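Local coordinates for protein hypothetical sensory transduction histidine kinase (Methanosarcina mazei, PDB 3LI9) that probably acts as a membrane-bound sensor kinase that phosphorylates a protein histidine with ATP, this chain being its extracellular sensor domain, at residues A[70-75]-A[169-174]. Sequence-based numbering, arbitrary orientation.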
loop_
_atom_site.group_PDB
_atom_site.type_symbol
_atom_site.label_atom_id
_atom_site.label_comp_id
_atom_site.label_asym_id
_atom_site.label_seq_id
_atom_site.Cartn_x
_atom_site.Cartn_y
_atom_site.Cartn_z
ATOM N N PRO A 70 -4.551 3.838 14.628
ATOM C CA PRO A 70 -5.471 4.720 13.917
ATOM C C PRO A 70 -5.080 4.929 12.452
ATOM O O PRO A 70 -5.917 5.446 11.694
ATOM C CB PRO A 70 -5.403 6.065 14.678
ATOM C CG PRO A 70 -4.499 5.850 15.851
ATOM C CD PRO A 70 -3.820 4.449 15.737
ATOM N N GLN A 71 -3.877 4.549 12.096
ATOM C CA GLN A 71 -3.408 4.655 10.681
ATOM C C GLN A 71 -3.998 3.536 9.849
ATOM O O GLN A 71 -3.763 3.495 8.616
ATOM C CB GLN A 71 -1.870 4.700 10.564
ATOM C CG GLN A 71 -1.159 3.303 10.624
ATOM C CD GLN A 71 -1.058 2.756 12.064
ATOM O OE1 GLN A 71 -1.605 3.340 13.052
ATOM N NE2 GLN A 71 -0.372 1.614 12.191
ATOM N N LEU A 72 -4.621 2.542 10.527
ATOM C CA LEU A 72 -5.290 1.413 9.798
ATOM C C LEU A 72 -6.778 1.633 9.724
ATOM O O LEU A 72 -7.385 2.237 10.630
ATOM C CB LEU A 72 -5.051 0.070 10.499
ATOM C CG LEU A 72 -3.572 -0.322 10.756
ATOM C CD1 LEU A 72 -3.476 -1.673 11.431
ATOM C CD2 LEU A 72 -2.743 -0.324 9.420
ATOM N N ILE A 73 -7.413 1.118 8.644
ATOM C CA ILE A 73 -8.843 1.139 8.559
ATOM C C ILE A 73 -9.468 -0.288 8.573
ATOM O O ILE A 73 -10.663 -0.433 8.706
ATOM C CB ILE A 73 -9.300 1.935 7.292
ATOM C CG1 ILE A 73 -10.760 2.353 7.410
ATOM C CG2 ILE A 73 -9.050 1.101 5.979
ATOM C CD1 ILE A 73 -11.119 3.535 6.401
ATOM N N GLY A 74 -8.631 -1.301 8.425
ATOM C CA GLY A 74 -9.106 -2.647 8.463
ATOM C C GLY A 74 -7.983 -3.557 8.941
ATOM O O GLY A 74 -6.804 -3.331 8.677
ATOM N N VAL A 75 -8.376 -4.616 9.621
ATOM C CA VAL A 75 -7.441 -5.690 9.985
ATOM C C VAL A 75 -8.246 -6.984 9.790
ATOM O O VAL A 75 -9.437 -7.077 10.122
ATOM C CB VAL A 75 -7.006 -5.624 11.489
ATOM C CG1 VAL A 75 -5.991 -6.799 11.879
ATOM C CG2 VAL A 75 -6.354 -4.282 11.801
ATOM N N VAL A 169 -3.617 -6.020 6.766
ATOM C CA VAL A 169 -4.143 -4.728 7.180
ATOM C C VAL A 169 -4.372 -3.801 5.986
ATOM O O VAL A 169 -3.630 -3.876 4.958
ATOM C CB VAL A 169 -3.189 -4.012 8.174
ATOM C CG1 VAL A 169 -2.876 -4.957 9.375
ATOM C CG2 VAL A 169 -1.855 -3.681 7.472
ATOM N N ASP A 170 -5.446 -2.986 6.107
ATOM C CA ASP A 170 -5.783 -1.956 5.085
ATOM C C ASP A 170 -5.364 -0.614 5.594
ATOM O O ASP A 170 -5.680 -0.256 6.719
ATOM C CB ASP A 170 -7.290 -1.943 4.819
ATOM C CG ASP A 170 -7.779 -3.148 4.026
ATOM O OD1 ASP A 170 -6.972 -3.856 3.407
ATOM O OD2 ASP A 170 -9.005 -3.350 3.969
ATOM N N VAL A 171 -4.654 0.120 4.752
ATOM C CA VAL A 171 -4.022 1.380 5.155
ATOM C C VAL A 171 -4.554 2.533 4.259
ATOM O O VAL A 171 -4.218 2.565 3.088
ATOM C CB VAL A 171 -2.520 1.281 4.993
ATOM C CG1 VAL A 171 -1.775 2.589 5.500
ATOM C CG2 VAL A 171 -1.973 0.093 5.939
ATOM N N PRO A 172 -5.308 3.480 4.791
ATOM C CA PRO A 172 -5.772 4.640 3.936
ATOM C C PRO A 172 -4.562 5.476 3.571
ATOM O O PRO A 172 -3.583 5.643 4.354
ATOM C CB PRO A 172 -6.620 5.546 4.904
ATOM C CG PRO A 172 -7.059 4.510 5.984
ATOM C CD PRO A 172 -5.940 3.444 6.132
ATOM N N LEU A 173 -4.602 6.025 2.361
ATOM C CA LEU A 173 -3.473 6.798 1.869
ATOM C C LEU A 173 -3.761 8.289 1.694
ATOM O O LEU A 173 -2.901 9.035 1.170
ATOM C CB LEU A 173 -3.052 6.265 0.490
ATOM C CG LEU A 173 -2.539 4.816 0.502
ATOM C CD1 LEU A 173 -2.470 4.173 -0.932
ATOM C CD2 LEU A 173 -1.221 4.774 1.270
ATOM N N GLU A 174 -4.903 8.762 2.195
ATOM C CA GLU A 174 -5.094 10.218 2.132
ATOM C C GLU A 174 -3.957 11.011 2.725
ATOM O O GLU A 174 -3.588 12.072 2.195
ATOM C CB GLU A 174 -6.386 10.582 2.897
ATOM C CG GLU A 174 -6.752 12.037 2.736
ATOM C CD GLU A 174 -8.114 12.330 3.375
ATOM O OE1 GLU A 174 -8.909 11.373 3.554
ATOM O OE2 GLU A 174 -8.374 13.489 3.714
HETATM O O HOH W 1 -2.731 5.369 7.008
#
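Ile-73 N and Gly-74 O both bond to the backbone of Asp-170, which makes a classic beta bulge where strand 74-79 joins strand 162-172. Ile-73 N donates a hydrogen bond to Asp-170 O at 2.9 Å, nearly straight at 169°. Asp-170 N returns a bond of 2.9 Å to Gly-74 O. A CA-H...O contact supports each acceptor: Leu-72 CA approaches Asp-170 O, and Val-169 CA approaches Gly-74 O.

Beyond the bulge the chains part, and a water takes over. It donates to Gln-71 O at 2.7 Å and to Pro-172 O at 2.8 Å. Pro-172 has no N-H to offer there; its CD instead packs 3.3 Å from Gln-71 O. Gln-71 NE2 hydrogen-bonds to Asn-36 OD1 and Asn-69 OD1.

Leu-72 CG stands beside its own backbone N (chi1 -55°), which brings CD2 against Val-171 CG2, at 3.6 Å, and also against Val-169 CB. CD1 touches Val-169 CG1, and Leu-66 of helix 55-67 packs on the same side chain. An alanine at Leu-72 is likely to open a gap over both valines and take away part of the packing on Leu-66. Away from this apolar group, Ile-73 CB rests 3.7 Å from Pro-172 CG.

The buried Asp-170 carboxylate is also satisfied. Ser-152 bonds to OD1, while Tyr-106 and a BTB molecule, probably from the crystallisation liquor, bond to OD2. The residue thus joins two strands through its backbone and presents its carboxylate to a possible ligand pocket of this PDC-fold (Cache) sensor domain.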